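Local coordinates for protein trans-4-hydroxy-L-proline dehydratase (Clostridioides difficile 70-100-2010, PDB 6VXC) that catalyses the radical-based dehydration of trans-4-hydroxy-L-proline to (S)-1-pyrroline-5-carboxylate during anaerobic breakdown of hydroxyproline, at residues A[72-83]-A[230-241]. Numbering follows the deposited sequence.
Sequences FKHYIENRTLSI and AMVILGKRYAEK
K73, I76 and E77 of helix 72-78 lie against A230, I233 and L234 of helix 230-241 across nearly parallel axes, 9.1 Å apart at 5°, and the chain then runs on as loop 79-83 past the later turns of the second helix. The backbones start close, probably helped by the small side chain of A230: its CB lies 3.6 Å from F72 CD2 and 3.8 Å from K73 CA. I76 directs CG2 into the second helix, 3.4 Å from A230 O and against L234 CB; this methyl stands anti to the backbone N (CG1 has chi1 -67°). I233 CD1 touches both K73 CE and E77 OE2, the K73 chain crossing I233 at about a right angle. R237 binds one carbonyl in the last turn of helix 72-78 and another just beyond it. Its NH1 bonds to I76 O (2.9 Å) and, in the carbonyl plane on a lone pair, to R79 O (2.8 Å); NH2 also reaches R79 O, at 3.1 Å. Both oxygens lie at the guanidinium edge, R79 O gripped end-on by the two nitrogens. L81 CD2 sits over the centre of one guanidinium face, and E77 O over the rim of the other without a hydrogen bond. L81 CG also makes a CH-pi contact over the Y238 ring, 3.9 Å from its centroid, while I83 CG1 meets the ring edge. Helix 276-293 adds F285 against L234. Away from the annotated active-site residues, this is parallel helix packing with an arginine bonded to carbonyls at the end of the helix, within the pyruvate formate lyase-like region of a glycyl radical enzyme.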
loop_
_atom_site.group_PDB
_atom_site.type_symbol
_atom_site.label_atom_id
_atom_site.label_comp_id
_atom_site.label_asym_id
_atom_site.label_seq_id
_atom_site.Cartn_x
_atom_site.Cartn_y
_atom_site.Cartn_z
ATOM N N PHE A 72 -8.608 23.154 3.293
ATOM C CA PHE A 72 -7.970 22.426 4.383
ATOM C C PHE A 72 -7.900 23.281 5.642
ATOM O O PHE A 72 -8.214 22.816 6.744
ATOM C CB PHE A 72 -6.572 21.978 3.968
ATOM C CG PHE A 72 -5.819 21.236 5.056
ATOM C CD1 PHE A 72 -6.219 19.965 5.444
ATOM C CD2 PHE A 72 -4.700 21.797 5.652
ATOM C CE1 PHE A 72 -5.532 19.263 6.433
ATOM C CE2 PHE A 72 -4.000 21.101 6.641
ATOM C CZ PHE A 72 -4.424 19.835 7.033
ATOM N N LYS A 73 -7.483 24.540 5.492
ATOM C CA LYS A 73 -7.392 25.424 6.647
ATOM C C LYS A 73 -8.751 25.626 7.298
ATOM O O LYS A 73 -8.867 25.618 8.528
ATOM C CB LYS A 73 -6.790 26.768 6.248
ATOM C CG LYS A 73 -6.568 27.700 7.438
ATOM C CD LYS A 73 -5.922 28.989 6.996
ATOM C CE LYS A 73 -5.825 30.000 8.116
ATOM N NZ LYS A 73 -5.704 31.355 7.532
ATOM N N HIS A 74 -9.782 25.842 6.493
ATOM C CA HIS A 74 -11.120 25.966 7.048
ATOM C C HIS A 74 -11.505 24.712 7.813
ATOM O O HIS A 74 -12.083 24.789 8.900
ATOM C CB HIS A 74 -12.122 26.248 5.933
ATOM C CG HIS A 74 -13.509 26.483 6.428
ATOM N ND1 HIS A 74 -13.883 27.650 7.060
ATOM C CD2 HIS A 74 -14.606 25.696 6.415
ATOM C CE1 HIS A 74 -15.153 27.571 7.407
ATOM N NE2 HIS A 74 -15.617 26.395 7.025
ATOM N N TYR A 75 -11.200 23.543 7.250
ATOM C CA TYR A 75 -11.486 22.291 7.934
ATOM C C TYR A 75 -10.722 22.205 9.253
ATOM O O TYR A 75 -11.292 21.845 10.286
ATOM C CB TYR A 75 -11.165 21.115 7.002
ATOM C CG TYR A 75 -10.991 19.782 7.688
ATOM C CD1 TYR A 75 -12.075 19.103 8.215
ATOM C CD2 TYR A 75 -9.740 19.191 7.779
ATOM C CE1 TYR A 75 -11.914 17.887 8.835
ATOM C CE2 TYR A 75 -9.571 17.964 8.398
ATOM C CZ TYR A 75 -10.660 17.321 8.919
ATOM O OH TYR A 75 -10.516 16.109 9.537
ATOM N N ILE A 76 -9.432 22.538 9.242
ATOM C CA ILE A 76 -8.638 22.463 10.470
ATOM C C ILE A 76 -9.158 23.449 11.516
ATOM O O ILE A 76 -9.213 23.138 12.712
ATOM C CB ILE A 76 -7.148 22.694 10.159
ATOM C CG1 ILE A 76 -6.579 21.539 9.331
ATOM C CG2 ILE A 76 -6.337 22.873 11.452
ATOM C CD1 ILE A 76 -6.620 20.221 10.040
ATOM N N GLU A 77 -9.534 24.659 11.087
ATOM C CA GLU A 77 -10.014 25.664 12.032
ATOM C C GLU A 77 -11.297 25.234 12.736
ATOM O O GLU A 77 -11.511 25.591 13.897
ATOM C CB GLU A 77 -10.230 26.998 11.314
ATOM C CG GLU A 77 -8.972 27.821 11.119
ATOM C CD GLU A 77 -9.189 29.066 10.249
ATOM O OE1 GLU A 77 -10.211 29.140 9.528
ATOM O OE2 GLU A 77 -8.325 29.967 10.280
ATOM N N ASN A 78 -12.165 24.483 12.065
ATOM C CA ASN A 78 -13.509 24.269 12.578
ATOM C C ASN A 78 -13.868 22.839 12.931
ATOM O O ASN A 78 -14.934 22.635 13.516
ATOM C CB ASN A 78 -14.543 24.772 11.570
ATOM C CG ASN A 78 -14.476 26.258 11.392
ATOM O OD1 ASN A 78 -13.901 26.750 10.422
ATOM N ND2 ASN A 78 -15.055 26.990 12.337
ATOM N N ARG A 79 -13.037 21.852 12.621
ATOM C CA ARG A 79 -13.410 20.480 12.952
ATOM C C ARG A 79 -13.398 20.275 14.456
ATOM O O ARG A 79 -12.680 20.954 15.189
ATOM C CB ARG A 79 -12.465 19.474 12.295
ATOM C CG ARG A 79 -10.988 19.626 12.666
ATOM C CD ARG A 79 -10.198 18.347 12.351
ATOM N NE ARG A 79 -10.583 17.279 13.272
ATOM C CZ ARG A 79 -10.148 16.023 13.225
ATOM N NH1 ARG A 79 -10.564 15.160 14.140
ATOM N NH2 ARG A 79 -9.315 15.628 12.274
ATOM N N THR A 80 -14.206 19.325 14.913
ATOM C CA THR A 80 -14.214 18.962 16.321
ATOM C C THR A 80 -12.981 18.118 16.628
ATOM O O THR A 80 -12.599 17.249 15.846
ATOM C CB THR A 80 -15.485 18.191 16.676
ATOM O OG1 THR A 80 -15.473 16.923 16.015
ATOM C CG2 THR A 80 -16.708 18.943 16.215
ATOM N N LEU A 81 -12.337 18.416 17.745
ATOM C CA LEU A 81 -11.143 17.723 18.202
ATOM C C LEU A 81 -11.488 16.842 19.393
ATOM O O LEU A 81 -12.431 17.124 20.133
ATOM C CB LEU A 81 -10.051 18.722 18.578
ATOM C CG LEU A 81 -9.143 19.226 17.457
ATOM C CD1 LEU A 81 -9.776 19.209 16.084
ATOM C CD2 LEU A 81 -8.559 20.582 17.809
ATOM N N SER A 82 -10.748 15.752 19.561
ATOM C CA SER A 82 -10.984 14.858 20.688
ATOM C C SER A 82 -9.659 14.355 21.240
ATOM O O SER A 82 -8.681 14.199 20.504
ATOM C CB SER A 82 -11.875 13.680 20.302
ATOM O OG SER A 82 -11.258 12.897 19.307
ATOM N N ILE A 83 -9.642 14.116 22.550
ATOM C CA ILE A 83 -8.516 13.522 23.259
ATOM C C ILE A 83 -9.048 12.308 24.001
ATOM O O ILE A 83 -9.958 12.436 24.827
ATOM C CB ILE A 83 -7.865 14.514 24.238
ATOM C CG1 ILE A 83 -7.320 15.727 23.479
ATOM C CG2 ILE A 83 -6.788 13.827 25.084
ATOM C CD1 ILE A 83 -6.572 16.728 24.337
ATOM N N ALA A 230 -2.298 26.386 8.440
ATOM C CA ALA A 230 -3.247 25.409 8.952
ATOM C C ALA A 230 -2.587 24.491 9.982
ATOM O O ALA A 230 -3.187 24.175 11.016
ATOM C CB ALA A 230 -3.850 24.611 7.798
ATOM N N MET A 231 -1.360 24.046 9.722
ATOM C CA MET A 231 -0.709 23.173 10.697
ATOM C C MET A 231 -0.450 23.915 12.005
ATOM O O MET A 231 -0.624 23.352 13.091
ATOM C CB MET A 231 0.592 22.596 10.122
ATOM C CG MET A 231 0.371 21.649 8.935
ATOM S SD MET A 231 -0.680 20.245 9.321
ATOM C CE MET A 231 0.343 19.321 10.447
ATOM N N VAL A 232 -0.077 25.193 11.924
ATOM C CA VAL A 232 0.111 25.987 13.135
ATOM C C VAL A 232 -1.177 26.037 13.946
ATOM O O VAL A 232 -1.166 25.874 15.172
ATOM C CB VAL A 232 0.630 27.391 12.773
ATOM C CG1 VAL A 232 0.634 28.301 14.003
ATOM C CG2 VAL A 232 2.028 27.289 12.197
ATOM N N ILE A 233 -2.306 26.229 13.272
ATOM C CA ILE A 233 -3.597 26.269 13.950
ATOM C C ILE A 233 -3.930 24.915 14.569
ATOM O O ILE A 233 -4.536 24.844 15.646
ATOM C CB ILE A 233 -4.678 26.735 12.964
ATOM C CG1 ILE A 233 -4.504 28.231 12.671
ATOM C CG2 ILE A 233 -6.065 26.392 13.476
ATOM C CD1 ILE A 233 -5.215 28.663 11.422
ATOM N N LEU A 234 -3.568 23.823 13.894
ATOM C CA LEU A 234 -3.819 22.501 14.455
ATOM C C LEU A 234 -3.162 22.360 15.821
ATOM O O LEU A 234 -3.789 21.906 16.782
ATOM C CB LEU A 234 -3.305 21.420 13.510
ATOM C CG LEU A 234 -3.525 20.011 14.034
ATOM C CD1 LEU A 234 -5.013 19.748 14.208
ATOM C CD2 LEU A 234 -2.877 19.000 13.089
ATOM N N GLY A 235 -1.894 22.746 15.921
ATOM C CA GLY A 235 -1.221 22.669 17.204
ATOM C C GLY A 235 -1.835 23.613 18.216
ATOM O O GLY A 235 -2.054 23.246 19.373
ATOM N N LYS A 236 -2.136 24.843 17.785
ATOM C CA LYS A 236 -2.727 25.822 18.691
ATOM C C LYS A 236 -4.023 25.295 19.295
ATOM O O LYS A 236 -4.244 25.407 20.503
ATOM C CB LYS A 236 -2.969 27.142 17.952
ATOM C CG LYS A 236 -3.682 28.210 18.773
ATOM C CD LYS A 236 -4.219 29.337 17.882
ATOM C CE LYS A 236 -5.663 29.075 17.414
ATOM N NZ LYS A 236 -6.653 29.366 18.498
ATOM N N ARG A 237 -4.887 24.699 18.469
ATOM C CA ARG A 237 -6.200 24.273 18.945
ATOM C C ARG A 237 -6.090 23.080 19.886
ATOM O O ARG A 237 -6.834 22.989 20.867
ATOM C CB ARG A 237 -7.111 23.936 17.767
ATOM C CG ARG A 237 -7.543 25.141 16.913
ATOM C CD ARG A 237 -8.685 24.737 15.992
ATOM N NE ARG A 237 -9.848 24.324 16.767
ATOM C CZ ARG A 237 -10.714 23.396 16.386
ATOM N NH1 ARG A 237 -10.547 22.762 15.236
ATOM N NH2 ARG A 237 -11.743 23.094 17.159
ATOM N N TYR A 238 -5.172 22.154 19.606
ATOM C CA TYR A 238 -5.013 21.015 20.498
ATOM C C TYR A 238 -4.439 21.436 21.846
ATOM O O TYR A 238 -4.814 20.879 22.879
ATOM C CB TYR A 238 -4.147 19.937 19.845
ATOM C CG TYR A 238 -4.976 18.796 19.327
ATOM C CD1 TYR A 238 -5.675 17.982 20.200
ATOM C CD2 TYR A 238 -5.104 18.567 17.971
ATOM C CE1 TYR A 238 -6.451 16.947 19.742
ATOM C CE2 TYR A 238 -5.873 17.542 17.501
ATOM C CZ TYR A 238 -6.546 16.730 18.389
ATOM O OH TYR A 238 -7.315 15.700 17.917
ATOM N N ALA A 239 -3.508 22.390 21.863
ATOM C CA ALA A 239 -3.008 22.867 23.151
ATOM C C ALA A 239 -4.130 23.488 23.977
ATOM O O ALA A 239 -4.265 23.195 25.173
ATOM C CB ALA A 239 -1.857 23.850 22.951
ATOM N N GLU A 240 -4.948 24.339 23.351
ATOM C CA GLU A 240 -6.115 24.902 24.029
ATOM C C GLU A 240 -7.048 23.808 24.524
ATOM O O GLU A 240 -7.495 23.833 25.675
ATOM C CB GLU A 240 -6.872 25.845 23.088
ATOM C CG GLU A 240 -6.240 27.223 22.901
ATOM C CD GLU A 240 -6.840 27.994 21.719
ATOM O OE1 GLU A 240 -7.954 27.631 21.271
ATOM O OE2 GLU A 240 -6.192 28.950 21.230
ATOM N N LYS A 241 -7.394 22.862 23.648
ATOM C CA LYS A 241 -8.264 21.762 24.048
ATOM C C LYS A 241 -7.699 21.047 25.264
ATOM O O LYS A 241 -8.422 20.759 26.225
ATOM C CB LYS A 241 -8.434 20.783 22.887
ATOM C CG LYS A 241 -9.239 19.523 23.184
ATOM C CD LYS A 241 -10.731 19.773 23.182
ATOM C CE LYS A 241 -11.482 18.446 23.234
ATOM N NZ LYS A 241 -12.958 18.631 23.353
HETATM O O HOH W 1 -9.507 14.450 17.693
#